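Local coordinates for protein acyl-CoA thioesterase II TesB2 (Mycobacterium marinum, PDB 3U0A) that probably hydrolyses fatty acyl-CoA thioesters to release a fatty acid and coenzyme A, at residues H60-Y65 / L221-W226; G64-S69 / V102-G107; L199-S204 / A251-K256; W226-F231 / V265-Q270. All blocks are in the same frame, centred on the assembly; numbering follows the deposited sequence.

Contact 1: residues H60-Y65 / L221-W226; sequences HSLHGY and LDHAMW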
loop_
_atom_site.group_PDB
_atom_site.type_symbol
_atom_site.label_atom_id
_atom_site.label_comp_id
_atom_site.label_asym_id
_atom_site.label_seq_id
_atom_site.Cartn_x
_atom_site.Cartn_y
_atom_site.Cartn_z
ATOM N N HIS A 60 9.888 7.011 -5.041
ATOM C CA HIS A 60 9.244 7.312 -3.765
ATOM C C HIS A 60 8.124 6.376 -3.380
ATOM O O HIS A 60 7.702 6.391 -2.206
ATOM C CB HIS A 60 8.717 8.764 -3.755
ATOM C CG HIS A 60 7.580 9.007 -4.696
ATOM N ND1 HIS A 60 6.314 8.724 -4.382
ATOM C CD2 HIS A 60 7.561 9.539 -5.977
ATOM C CE1 HIS A 60 5.518 9.058 -5.404
ATOM N NE2 HIS A 60 6.289 9.550 -6.390
ATOM N N SER A 61 7.574 5.629 -4.342
ATOM C CA SER A 61 6.601 4.603 -3.995
ATOM C C SER A 61 6.603 3.467 -4.983
ATOM O O SER A 61 7.146 3.600 -6.044
ATOM C CB SER A 61 5.199 5.174 -3.793
ATOM O OG SER A 61 4.624 5.599 -4.994
ATOM N N LEU A 62 6.070 2.324 -4.575
ATOM C CA LEU A 62 5.887 1.199 -5.462
ATOM C C LEU A 62 4.862 0.312 -4.875
ATOM O O LEU A 62 4.649 0.316 -3.655
ATOM C CB LEU A 62 7.175 0.418 -5.721
ATOM C CG LEU A 62 7.886 -0.272 -4.569
ATOM C CD1 LEU A 62 7.087 -1.480 -4.121
ATOM C CD2 LEU A 62 9.312 -0.648 -4.965
ATOM N N HIS A 63 4.173 -0.405 -5.758
ATOM C CA HIS A 63 3.121 -1.326 -5.379
ATOM C C HIS A 63 3.314 -2.492 -6.309
ATOM O O HIS A 63 3.560 -2.299 -7.462
ATOM C CB HIS A 63 1.722 -0.744 -5.597
ATOM C CG HIS A 63 1.453 0.643 -4.965
ATOM N ND1 HIS A 63 1.933 1.798 -5.490
ATOM C CD2 HIS A 63 0.629 1.034 -3.876
ATOM C CE1 HIS A 63 1.510 2.861 -4.742
ATOM N NE2 HIS A 63 0.699 2.395 -3.769
ATOM N N GLY A 64 3.232 -3.724 -5.840
ATOM C CA GLY A 64 3.183 -4.847 -6.765
ATOM C C GLY A 64 2.496 -6.091 -6.259
ATOM O O GLY A 64 2.264 -6.257 -5.099
ATOM N N TYR A 65 2.213 -6.989 -7.171
ATOM C CA TYR A 65 1.465 -8.177 -6.903
ATOM C C TYR A 65 2.299 -9.424 -7.278
ATOM O O TYR A 65 2.740 -9.576 -8.414
ATOM C CB TYR A 65 0.193 -8.140 -7.738
ATOM C CG TYR A 65 -1.022 -7.488 -7.106
ATOM C CD1 TYR A 65 -1.435 -7.830 -5.817
ATOM C CD2 TYR A 65 -1.806 -6.586 -7.831
ATOM C CE1 TYR A 65 -2.561 -7.257 -5.248
ATOM C CE2 TYR A 65 -2.942 -6.015 -7.282
ATOM C CZ TYR A 65 -3.333 -6.349 -5.980
ATOM O OH TYR A 65 -4.467 -5.760 -5.411
ATOM N N LEU A 221 1.489 -12.168 -1.134
ATOM C CA LEU A 221 0.513 -11.767 -2.158
ATOM C C LEU A 221 0.875 -10.418 -2.828
ATOM O O LEU A 221 0.735 -10.231 -4.038
ATOM C CB LEU A 221 -0.870 -11.687 -1.510
ATOM C CG LEU A 221 -1.369 -12.968 -0.853
ATOM C CD1 LEU A 221 -2.698 -12.739 -0.149
ATOM C CD2 LEU A 221 -1.522 -14.067 -1.898
ATOM N N ASP A 222 1.339 -9.484 -2.018
ATOM C CA ASP A 222 1.680 -8.177 -2.517
ATOM C C ASP A 222 2.745 -7.479 -1.686
ATOM O O ASP A 222 3.337 -8.084 -0.806
ATOM C CB ASP A 222 0.408 -7.319 -2.671
ATOM C CG ASP A 222 -0.117 -6.738 -1.363
ATOM O OD1 ASP A 222 0.598 -6.654 -0.347
ATOM O OD2 ASP A 222 -1.276 -6.307 -1.402
ATOM N N HIS A 223 3.054 -6.252 -2.073
ATOM C CA HIS A 223 3.689 -5.295 -1.212
ATOM C C HIS A 223 3.475 -3.904 -1.781
ATOM O O HIS A 223 3.247 -3.723 -2.985
ATOM C CB HIS A 223 5.185 -5.619 -0.914
ATOM C CG HIS A 223 6.135 -5.485 -2.104
ATOM N ND1 HIS A 223 7.363 -5.970 -2.073
ATOM C CD2 HIS A 223 5.988 -4.883 -3.352
ATOM C CE1 HIS A 223 7.987 -5.688 -3.245
ATOM N NE2 HIS A 223 7.138 -5.038 -4.017
ATOM N N ALA A 224 3.514 -2.933 -0.874
ATOM C CA ALA A 224 3.375 -1.511 -1.172
ATOM C C ALA A 224 4.387 -0.831 -0.297
ATOM O O ALA A 224 4.448 -1.127 0.892
ATOM C CB ALA A 224 1.962 -1.013 -0.833
ATOM N N MET A 225 5.178 0.072 -0.877
ATOM C CA MET A 225 6.267 0.758 -0.136
ATOM C C MET A 225 6.362 2.237 -0.470
ATOM O O MET A 225 5.990 2.666 -1.567
ATOM C CB MET A 225 7.611 0.107 -0.418
ATOM C CG MET A 225 7.673 -1.367 -0.064
ATOM S SD MET A 225 9.257 -2.112 -0.447
ATOM C CE MET A 225 8.855 -3.843 -0.085
ATOM N N TRP A 226 6.850 3.016 0.500
ATOM C CA TRP A 226 7.001 4.450 0.331
ATOM C C TRP A 226 8.316 4.842 0.873
ATOM O O TRP A 226 8.593 4.599 2.029
ATOM C CB TRP A 226 5.862 5.195 1.029
ATOM C CG TRP A 226 4.481 4.889 0.446
ATOM C CD1 TRP A 226 3.805 5.577 -0.543
ATOM C CD2 TRP A 226 3.581 3.822 0.820
ATOM N NE1 TRP A 226 2.593 5.016 -0.802
ATOM C CE2 TRP A 226 2.407 3.949 -0.035
ATOM C CE3 TRP A 226 3.624 2.798 1.743
ATOM C CZ2 TRP A 226 1.339 3.086 0.060
ATOM C CZ3 TRP A 226 2.530 1.921 1.821
ATOM C CH2 TRP A 226 1.416 2.077 1.001
#

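Contact 2: residues G64-S69 / V102-G107; sequences GYFLRS and VIFSMG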
loop_
_atom_site.group_PDB
_atom_site.type_symbol
_atom_site.label_atom_id
_atom_site.label_comp_id
_atom_site.label_asym_id
_atom_site.label_seq_id
_atom_site.Cartn_x
_atom_site.Cartn_y
_atom_site.Cartn_z
ATOM N N GLY A 64 3.232 -3.724 -5.840
ATOM C CA GLY A 64 3.183 -4.847 -6.765
ATOM C C GLY A 64 2.496 -6.091 -6.259
ATOM O O GLY A 64 2.264 -6.257 -5.099
ATOM N N TYR A 65 2.213 -6.989 -7.171
ATOM C CA TYR A 65 1.465 -8.177 -6.903
ATOM C C TYR A 65 2.299 -9.424 -7.278
ATOM O O TYR A 65 2.740 -9.576 -8.414
ATOM C CB TYR A 65 0.193 -8.140 -7.738
ATOM C CG TYR A 65 -1.022 -7.488 -7.106
ATOM C CD1 TYR A 65 -1.435 -7.830 -5.817
ATOM C CD2 TYR A 65 -1.806 -6.586 -7.831
ATOM C CE1 TYR A 65 -2.561 -7.257 -5.248
ATOM C CE2 TYR A 65 -2.942 -6.015 -7.282
ATOM C CZ TYR A 65 -3.333 -6.349 -5.980
ATOM O OH TYR A 65 -4.467 -5.760 -5.411
ATOM N N PHE A 66 2.489 -10.321 -6.311
ATOM C CA PHE A 66 3.192 -11.580 -6.544
ATOM C C PHE A 66 2.216 -12.579 -7.143
ATOM O O PHE A 66 1.348 -13.118 -6.462
ATOM C CB PHE A 66 3.750 -12.114 -5.243
ATOM C CG PHE A 66 4.806 -11.244 -4.639
ATOM C CD1 PHE A 66 6.134 -11.392 -5.022
ATOM C CD2 PHE A 66 4.481 -10.292 -3.707
ATOM C CE1 PHE A 66 7.124 -10.630 -4.483
ATOM C CE2 PHE A 66 5.469 -9.511 -3.162
ATOM C CZ PHE A 66 6.799 -9.689 -3.542
ATOM N N LEU A 67 2.334 -12.784 -8.442
ATOM C CA LEU A 67 1.327 -13.528 -9.147
ATOM C C LEU A 67 1.638 -15.025 -9.111
ATOM O O LEU A 67 0.763 -15.824 -8.850
ATOM C CB LEU A 67 1.177 -12.994 -10.578
ATOM C CG LEU A 67 0.749 -11.526 -10.764
ATOM C CD1 LEU A 67 0.602 -11.236 -12.229
ATOM C CD2 LEU A 67 -0.533 -11.209 -10.042
ATOM N N ARG A 68 2.889 -15.388 -9.353
ATOM C CA ARG A 68 3.265 -16.790 -9.522
ATOM C C ARG A 68 4.608 -17.088 -8.941
ATOM O O ARG A 68 5.428 -16.207 -8.769
ATOM C CB ARG A 68 3.328 -17.147 -11.003
ATOM C CG ARG A 68 2.044 -17.744 -11.532
ATOM C CD ARG A 68 2.030 -17.672 -13.046
ATOM N NE ARG A 68 1.490 -16.391 -13.542
ATOM C CZ ARG A 68 0.336 -16.259 -14.191
ATOM N NH1 ARG A 68 -0.075 -15.034 -14.600
ATOM N NH2 ARG A 68 -0.408 -17.342 -14.437
ATOM N N SER A 69 4.841 -18.365 -8.688
ATOM C CA SER A 69 6.086 -18.848 -8.068
ATOM C C SER A 69 7.380 -18.650 -8.940
ATOM O O SER A 69 8.452 -18.254 -8.450
ATOM C CB SER A 69 5.887 -20.326 -7.766
ATOM O OG SER A 69 5.219 -20.920 -8.877
ATOM N N VAL A 102 3.319 -13.809 -16.733
ATOM C CA VAL A 102 3.656 -12.743 -15.778
ATOM C C VAL A 102 3.674 -13.338 -14.342
ATOM O O VAL A 102 2.664 -13.855 -13.856
ATOM C CB VAL A 102 2.711 -11.516 -15.883
ATOM C CG1 VAL A 102 3.098 -10.459 -14.847
ATOM C CG2 VAL A 102 2.749 -10.939 -17.277
ATOM N N ILE A 103 4.854 -13.309 -13.718
ATOM C CA ILE A 103 5.068 -13.866 -12.376
ATOM C C ILE A 103 4.948 -12.804 -11.279
ATOM O O ILE A 103 4.609 -13.104 -10.159
ATOM C CB ILE A 103 6.428 -14.613 -12.274
ATOM C CG1 ILE A 103 7.633 -13.653 -12.273
ATOM C CG2 ILE A 103 6.584 -15.641 -13.400
ATOM C CD1 ILE A 103 8.956 -14.395 -12.102
ATOM N N PHE A 104 5.214 -11.556 -11.645
ATOM C CA PHE A 104 5.179 -10.427 -10.750
ATOM C C PHE A 104 4.807 -9.197 -11.540
ATOM O O PHE A 104 5.302 -8.992 -12.608
ATOM C CB PHE A 104 6.559 -10.237 -10.070
ATOM C CG PHE A 104 6.604 -9.089 -9.096
ATOM C CD1 PHE A 104 6.002 -9.189 -7.848
ATOM C CD2 PHE A 104 7.192 -7.886 -9.443
ATOM C CE1 PHE A 104 6.015 -8.118 -6.969
ATOM C CE2 PHE A 104 7.219 -6.830 -8.567
ATOM C CZ PHE A 104 6.631 -6.941 -7.332
ATOM N N SER A 105 3.942 -8.371 -11.000
ATOM C CA SER A 105 3.509 -7.138 -11.671
ATOM C C SER A 105 3.525 -5.976 -10.686
ATOM O O SER A 105 3.133 -6.100 -9.545
ATOM C CB SER A 105 2.109 -7.281 -12.278
ATOM O OG SER A 105 1.808 -6.182 -13.129
ATOM N N MET A 106 3.933 -4.823 -11.168
ATOM C CA MET A 106 4.442 -3.803 -10.316
ATOM C C MET A 106 4.255 -2.401 -10.899
ATOM O O MET A 106 4.274 -2.197 -12.081
ATOM C CB MET A 106 5.907 -4.081 -10.180
ATOM C CG MET A 106 6.598 -3.182 -9.252
ATOM S SD MET A 106 8.325 -3.107 -9.703
ATOM C CE MET A 106 8.553 -1.348 -9.378
ATOM N N GLY A 107 4.107 -1.432 -10.021
ATOM C CA GLY A 107 4.194 -0.031 -10.407
ATOM C C GLY A 107 5.027 0.773 -9.416
ATOM O O GLY A 107 5.078 0.431 -8.229
#

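Contact 3: residues L199-S204 / A251-K256; sequences LTLLGS and ALTHGK. With SO4 (sulfate ion), chain L.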
loop_
_atom_site.group_PDB
_atom_site.type_symbol
_atom_site.label_atom_id
_atom_site.label_comp_id
_atom_site.label_asym_id
_atom_site.label_seq_id
_atom_site.Cartn_x
_atom_site.Cartn_y
_atom_site.Cartn_z
ATOM N N LEU A 199 11.688 -10.225 3.003
ATOM C CA LEU A 199 12.095 -11.446 3.736
ATOM C C LEU A 199 11.540 -11.498 5.127
ATOM O O LEU A 199 11.415 -12.575 5.667
ATOM C CB LEU A 199 13.613 -11.595 3.870
ATOM C CG LEU A 199 14.417 -11.657 2.582
ATOM C CD1 LEU A 199 15.859 -12.095 2.825
ATOM C CD2 LEU A 199 13.758 -12.556 1.542
ATOM N N THR A 200 11.218 -10.347 5.722
ATOM C CA THR A 200 10.971 -10.289 7.183
ATOM C C THR A 200 9.633 -9.791 7.660
ATOM O O THR A 200 9.246 -10.162 8.729
ATOM C CB THR A 200 12.015 -9.424 7.891
ATOM O OG1 THR A 200 11.862 -8.061 7.470
ATOM C CG2 THR A 200 13.391 -9.927 7.560
ATOM N N LEU A 201 8.934 -8.948 6.925
ATOM C CA LEU A 201 7.682 -8.379 7.464
ATOM C C LEU A 201 6.570 -9.374 7.724
ATOM O O LEU A 201 5.987 -9.319 8.762
ATOM C CB LEU A 201 7.128 -7.258 6.599
ATOM C CG LEU A 201 5.926 -6.484 7.135
ATOM C CD1 LEU A 201 6.206 -5.818 8.473
ATOM C CD2 LEU A 201 5.560 -5.432 6.101
ATOM N N LEU A 202 6.294 -10.281 6.809
ATOM C CA LEU A 202 5.128 -11.150 6.935
ATOM C C LEU A 202 5.214 -12.091 8.145
ATOM O O LEU A 202 4.181 -12.605 8.624
ATOM C CB LEU A 202 4.866 -11.938 5.635
ATOM C CG LEU A 202 4.031 -11.186 4.577
ATOM C CD1 LEU A 202 3.959 -11.948 3.240
ATOM C CD2 LEU A 202 2.633 -10.885 5.111
ATOM N N GLY A 203 6.440 -12.303 8.636
ATOM C CA GLY A 203 6.680 -12.994 9.921
ATOM C C GLY A 203 5.885 -12.390 11.084
ATOM O O GLY A 203 5.471 -13.097 11.991
ATOM N N SER A 204 5.649 -11.084 11.052
ATOM C CA SER A 204 4.932 -10.401 12.144
ATOM C C SER A 204 3.473 -10.889 12.310
ATOM O O SER A 204 2.892 -10.758 13.407
ATOM C CB SER A 204 4.957 -8.873 11.966
ATOM O OG SER A 204 4.183 -8.450 10.851
ATOM N N ALA A 251 -3.292 -12.515 5.897
ATOM C CA ALA A 251 -2.812 -11.731 7.006
ATOM C C ALA A 251 -2.292 -10.451 6.410
ATOM O O ALA A 251 -1.632 -10.470 5.398
ATOM C CB ALA A 251 -1.709 -12.460 7.758
ATOM N N LEU A 252 -2.591 -9.334 7.040
ATOM C CA LEU A 252 -2.053 -8.085 6.638
ATOM C C LEU A 252 -0.994 -7.705 7.624
ATOM O O LEU A 252 -1.140 -7.925 8.827
ATOM C CB LEU A 252 -3.133 -7.030 6.632
ATOM C CG LEU A 252 -2.767 -5.708 5.982
ATOM C CD1 LEU A 252 -2.389 -5.940 4.517
ATOM C CD2 LEU A 252 -3.928 -4.744 6.145
ATOM N N THR A 253 0.084 -7.135 7.096
ATOM C CA THR A 253 1.172 -6.618 7.903
ATOM C C THR A 253 1.607 -5.230 7.410
ATOM O O THR A 253 1.232 -4.750 6.340
ATOM C CB THR A 253 2.344 -7.625 7.956
ATOM O OG1 THR A 253 2.954 -7.769 6.663
ATOM C CG2 THR A 253 1.841 -8.996 8.461
ATOM N N HIS A 254 2.390 -4.581 8.249
ATOM C CA HIS A 254 2.626 -3.150 8.147
ATOM C C HIS A 254 3.845 -2.786 8.915
ATOM O O HIS A 254 4.016 -3.249 10.064
ATOM C CB HIS A 254 1.456 -2.396 8.756
ATOM C CG HIS A 254 1.707 -0.923 8.894
ATOM N ND1 HIS A 254 1.673 -0.091 7.849
ATOM C CD2 HIS A 254 2.055 -0.148 10.011
ATOM C CE1 HIS A 254 1.956 1.164 8.265
ATOM N NE2 HIS A 254 2.193 1.122 9.588
ATOM N N GLY A 255 4.685 -1.923 8.349
ATOM C CA GLY A 255 5.777 -1.417 9.137
ATOM C C GLY A 255 6.382 -0.107 8.729
ATOM O O GLY A 255 6.135 0.366 7.630
ATOM N N LYS A 256 7.194 0.443 9.640
ATOM C CA LYS A 256 7.946 1.671 9.426
ATOM C C LYS A 256 9.403 1.422 9.760
ATOM O O LYS A 256 9.721 0.680 10.656
ATOM C CB LYS A 256 7.434 2.789 10.322
ATOM C CG LYS A 256 5.945 2.808 10.496
ATOM C CD LYS A 256 5.456 4.224 10.746
ATOM C CE LYS A 256 3.921 4.281 10.774
ATOM N NZ LYS A 256 3.336 3.676 12.008
HETATM S S SO4 L . -0.272 2.487 13.071
HETATM O O1 SO4 L . 0.144 2.772 11.662
HETATM O O2 SO4 L . -1.733 2.048 13.113
HETATM O O3 SO4 L . 0.677 1.468 13.635
HETATM O O4 SO4 L . -0.157 3.787 13.834
#

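Contact 4: residues W226-F231 / V265-Q270; sequences WFMRGF and VAAVMQ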
loop_
_atom_site.group_PDB
_atom_site.type_symbol
_atom_site.label_atom_id
_atom_site.label_comp_id
_atom_site.label_asym_id
_atom_site.label_seq_id
_atom_site.Cartn_x
_atom_site.Cartn_y
_atom_site.Cartn_z
ATOM N N TRP A 226 6.850 3.016 0.500
ATOM C CA TRP A 226 7.001 4.450 0.331
ATOM C C TRP A 226 8.316 4.842 0.873
ATOM O O TRP A 226 8.593 4.599 2.029
ATOM C CB TRP A 226 5.862 5.195 1.029
ATOM C CG TRP A 226 4.481 4.889 0.446
ATOM C CD1 TRP A 226 3.805 5.577 -0.543
ATOM C CD2 TRP A 226 3.581 3.822 0.820
ATOM N NE1 TRP A 226 2.593 5.016 -0.802
ATOM C CE2 TRP A 226 2.407 3.949 -0.035
ATOM C CE3 TRP A 226 3.624 2.798 1.743
ATOM C CZ2 TRP A 226 1.339 3.086 0.060
ATOM C CZ3 TRP A 226 2.530 1.921 1.821
ATOM C CH2 TRP A 226 1.416 2.077 1.001
ATOM N N PHE A 227 9.147 5.441 0.039
ATOM C CA PHE A 227 10.539 5.728 0.392
ATOM C C PHE A 227 10.655 7.197 0.638
ATOM O O PHE A 227 10.683 7.977 -0.293
ATOM C CB PHE A 227 11.473 5.275 -0.727
ATOM C CG PHE A 227 11.251 3.860 -1.126
ATOM C CD1 PHE A 227 11.579 2.832 -0.265
ATOM C CD2 PHE A 227 10.667 3.546 -2.330
ATOM C CE1 PHE A 227 11.354 1.515 -0.613
ATOM C CE2 PHE A 227 10.442 2.229 -2.679
ATOM C CZ PHE A 227 10.790 1.212 -1.824
ATOM N N MET A 228 10.687 7.573 1.907
ATOM C CA MET A 228 10.524 8.982 2.296
ATOM C C MET A 228 11.839 9.793 2.452
ATOM O O MET A 228 11.903 10.926 2.031
ATOM C CB MET A 228 9.724 9.072 3.601
ATOM C CG MET A 228 8.230 8.825 3.489
ATOM S SD MET A 228 7.590 7.318 4.293
ATOM C CE MET A 228 8.467 7.247 5.843
ATOM N N ARG A 229 12.867 9.236 3.088
ATOM C CA ARG A 229 14.106 9.996 3.367
ATOM C C ARG A 229 15.288 9.105 3.109
ATOM O O ARG A 229 15.176 7.883 3.147
ATOM C CB ARG A 229 14.154 10.475 4.823
ATOM C CG ARG A 229 13.145 11.557 5.147
ATOM C CD ARG A 229 12.940 11.670 6.647
ATOM N NE ARG A 229 11.845 12.582 6.982
ATOM C CZ ARG A 229 10.571 12.237 7.214
ATOM N NH1 ARG A 229 10.158 10.968 7.187
ATOM N NH2 ARG A 229 9.688 13.190 7.474
ATOM N N GLY A 230 16.425 9.711 2.847
ATOM C CA GLY A 230 17.643 8.947 2.637
ATOM C C GLY A 230 18.134 8.255 3.895
ATOM O O GLY A 230 17.961 8.754 5.020
ATOM N N PHE A 231 18.746 7.102 3.691
ATOM C CA PHE A 231 19.282 6.289 4.779
ATOM C C PHE A 231 20.476 5.494 4.243
ATOM O O PHE A 231 20.837 5.623 3.078
ATOM C CB PHE A 231 18.188 5.324 5.280
ATOM C CG PHE A 231 17.723 4.349 4.224
ATOM C CD1 PHE A 231 16.710 4.690 3.346
ATOM C CD2 PHE A 231 18.339 3.113 4.095
ATOM C CE1 PHE A 231 16.300 3.811 2.363
ATOM C CE2 PHE A 231 17.944 2.228 3.115
ATOM C CZ PHE A 231 16.921 2.574 2.243
ATOM N N VAL A 265 12.277 6.662 7.521
ATOM C CA VAL A 265 12.833 6.645 6.177
ATOM C C VAL A 265 12.026 5.843 5.187
ATOM O O VAL A 265 12.142 6.115 4.000
ATOM C CB VAL A 265 14.290 6.123 6.193
ATOM C CG1 VAL A 265 15.136 6.984 7.122
ATOM C CG2 VAL A 265 14.364 4.674 6.637
ATOM N N ALA A 266 11.223 4.867 5.664
ATOM C CA ALA A 266 10.291 4.086 4.813
ATOM C C ALA A 266 9.093 3.469 5.567
ATOM O O ALA A 266 9.170 3.192 6.770
ATOM C CB ALA A 266 11.036 3.015 4.010
ATOM N N ALA A 267 7.972 3.325 4.850
ATOM C CA ALA A 267 6.755 2.681 5.332
ATOM C C ALA A 267 6.438 1.550 4.395
ATOM O O ALA A 267 6.718 1.642 3.205
ATOM C CB ALA A 267 5.593 3.651 5.380
ATOM N N VAL A 268 5.903 0.458 4.925
ATOM C CA VAL A 268 5.557 -0.691 4.094
ATOM C C VAL A 268 4.255 -1.299 4.571
ATOM O O VAL A 268 4.022 -1.394 5.770
ATOM C CB VAL A 268 6.619 -1.821 4.152
ATOM C CG1 VAL A 268 6.185 -3.001 3.304
ATOM C CG2 VAL A 268 8.004 -1.337 3.721
ATOM N N MET A 269 3.417 -1.710 3.624
ATOM C CA MET A 269 2.295 -2.609 3.889
ATOM C C MET A 269 2.402 -3.806 2.968
ATOM O O MET A 269 2.744 -3.643 1.813
ATOM C CB MET A 269 1.007 -1.902 3.609
ATOM C CG MET A 269 0.649 -0.920 4.693
ATOM S SD MET A 269 -0.390 -1.829 5.822
ATOM C CE MET A 269 -1.998 -1.177 5.404
ATOM N N GLN A 270 2.092 -4.995 3.490
ATOM C CA GLN A 270 2.159 -6.233 2.743
ATOM C C GLN A 270 1.142 -7.217 3.260
ATOM O O GLN A 270 0.993 -7.416 4.472
ATOM C CB GLN A 270 3.555 -6.821 2.860
ATOM C CG GLN A 270 3.795 -8.176 2.221
ATOM C CD GLN A 270 5.287 -8.444 2.019
ATOM O OE1 GLN A 270 6.087 -8.150 2.906
ATOM N NE2 GLN A 270 5.670 -8.973 0.858
#

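Contact 1: residues H60-Y65 / L221-W226
The Tyr65 ring has Leu221 O at its edge, in the ring plane, 3.7 Å from Tyr65 CD1. Asp222 lies side by side with the same ring, its carboxylate turned 41° from it and its CB against CD1. His223 brings its own edge near Gly64 N, and Leu62 CD1 approaches the imidazole obliquely, 3.6 Å from His223 NE2. Further along, His63 and Trp226 set their planes almost perpendicular (89°) in a slanted pairing that touches where His63 NE2 comes 3.9 Å from Trp226 CZ2; Ser61 CB leans on Trp226 CD1 at 3.6 Å. The two antiparallel strands that carry these side chains are joined by four backbone bonds: Leu62 and Met225 bond each other in both directions, and so do Gly64 and His223. Met225 N lies 2.8 Å from Leu62 O. This is the seam of a double hotdog: strand 58-66 of the N-terminal hotdog unit lies edge to edge with strand 217-227 of the C-terminal one. Leu62, His223 and Met225 point to the side packed by helices 34-51 and 186-200, where Asp198 takes the His223 ND1 bond. The other side, with Ser61, His63, Tyr65, Asp222 and Trp226, meets the second subunit: Tyr65 OH bonds Ser61 OG of the second subunit, and Trp226 NE1 bonds Asp222 OD2 of that chain. On the helix side, Leu62 places CG between its backbone N and carbonyl carbon (chi1 62°), which brings CD1 back over the neighbouring strand, 4.1 Å from Met225 CB.

Contact 2: residues G64-S69 / V102-G107
Gly64 to Phe66 pair antiparallel with Phe104 to Met106, joining strands 58-66 and 101-111 within the N-terminal hotdog unit. Backbone bonds come first. Tyr65 and Ser105 form a hydrogen-bonded pair, with Tyr65 N only 2.7 Å from Ser105 O. Beyond Phe66 the regular pairing gives way: Leu67 N (2.9 Å) and Arg68 N (3.0 Å) both donate to Ile103 O from the same face of its carbonyl plane, in the manner of a classic beta bulge.

Apolar contacts follow. Phe66 and Phe104 lie side by side, their planes 53° apart, and Phe104 CE1 sits 3.6 Å above the centre of the Phe66 ring. Phe104 carries CG anti to its backbone N (chi1 -179°), a setting that sends the ring across to strand 58-66 until its CZ is 4.1 Å from Gly64 CA; glycine has no side chain to compete for that space. Behind Phe104 stands helix 34-51, through Ala42 and Ser45. Past the end of the strand, Leu67 CD1 slants across Val102 CG1 at 3.7 Å.

The charged group completes the join. Arg68 bends its chain at chi3 and turns its guanidinium edge to a single carbonyl oxygen, gripping it with two nitrogens. Arg68 NE approaches Val102 O at 2.8 Å from above the carbonyl plane, whereas NH1 reaches the same oxygen in that plane, on a lone pair.

Contact 3: residues L199-S204 / A251-K256
Thr253 reaches from strand 250-259 into the turn formed by Leu201, Leu202 and Ser204. Its CB already rests 3.5 Å from Ser204 OG and also touches Leu201 CG. From there the side chain forks. OG1 sits between the backbone N and the carbonyl carbon (chi1 67°), where two leucines cover it: Leu201 CG is 3.3 Å from OG1, and the Leu202 side chain, crossing that of Thr253 at about a right angle, brings CD2 3.5 Å from OG1. This hydroxyl is also hydrogen-bonded to Gln270 O on the adjacent strand. The methyl, CG2, ends against Ser204 OG at 3.4 Å, with Leu202 CD2 also beside it.

Ser204 is itself held within its segment. Its OG bonds Leu201 O at 2.9 Å, nearly in line with the carbonyl, and its backbone N shares that acceptor, so one oxygen accepts from both the amide and the hydroxyl of the serine. Leu201 runs antiparallel alongside Thr253 and puts CD1 3.7 Å from His254 O.

His254 points away from this turn, with Lys256 NZ at the edge of its ring, in plane. Lys256 NZ makes a weak bond to O1 of a sulfate, probably from the crystallisation liquor; His254 NE2 lies close to the same oxygen, and Lys168 also bonds the ion. The turn that follows helix 186-200 packs on the sheet that wraps this helix, as in the hotdog fold, here in the C-terminal unit.

Contact 4: residues W226-F231 / V265-Q270
Val265 O is held by two successive backbone amides of the other segment. Met228 N donates at 2.9 Å from well above the carbonyl plane, 40° out of it, and Arg229 N adds a straighter but weak bond at 3.3 Å. Past the Phe227-Ala266 pair, the strands run regularly: Trp226 and Ala267 form an antiparallel hydrogen-bonded pair, Trp226 N to Ala267 O being 3.0 Å. The indole of Trp226 presents its edge to the same oxygen, CE3 lying 3.6 Å from Ala267 O.

Strands 217-227 and 264-275 are neighbours in the C-terminal hotdog unit, and the regular pairing ends as chain 226-231 leaves strand 217-227 after Phe227. Strand 264-275 is also irregular here, for Val265 and Ala266 both face Ile257 on the next strand in a classic beta bulge. Phe227 and Phe231 rest on helix 186-200, against Ile190 and Leu193.

Met228 bends its chain at chi2 (113°) and again at chi3, curling back over the other strand so that its CE ends 3.6 Å from Ala266 N, with SD near Ala267 CB. Arg229 instead reaches out, NH1 bonding Leu264 O of its own chain and Ser245 OG of the second subunit. Phe231 crosses Val265 at about a right angle, its CB 3.9 Å from Val265 CG1, while Arg229 O sits at the edge of the phenylalanine ring, in its plane.

Overall arrangement
From the N terminus, strand 58-66 serves two contacts. Contact 2 closes the shorter loop, bringing strand 101-111 back beside it after strands 76-85 and 89-98; contact 1 starts from the same stretch, sharing Gly64 and Tyr65, and closes a far longer one at strand 217-227, tying the N-terminal hotdog unit to the C-terminal one, so contact 2 lies wholly within its span. Contact 4 follows in series, sharing Trp226 and adding strand 264-275. Contact 3 crosses contacts 1 and 4: it opens at the end of helix 186-200, before 221-226, and closes on strand 250-259, between the segments of contact 4. Gly255 and Thr253 bond Val268 and Gln270, linking contacts 3 and 4. All four touch the second subunit.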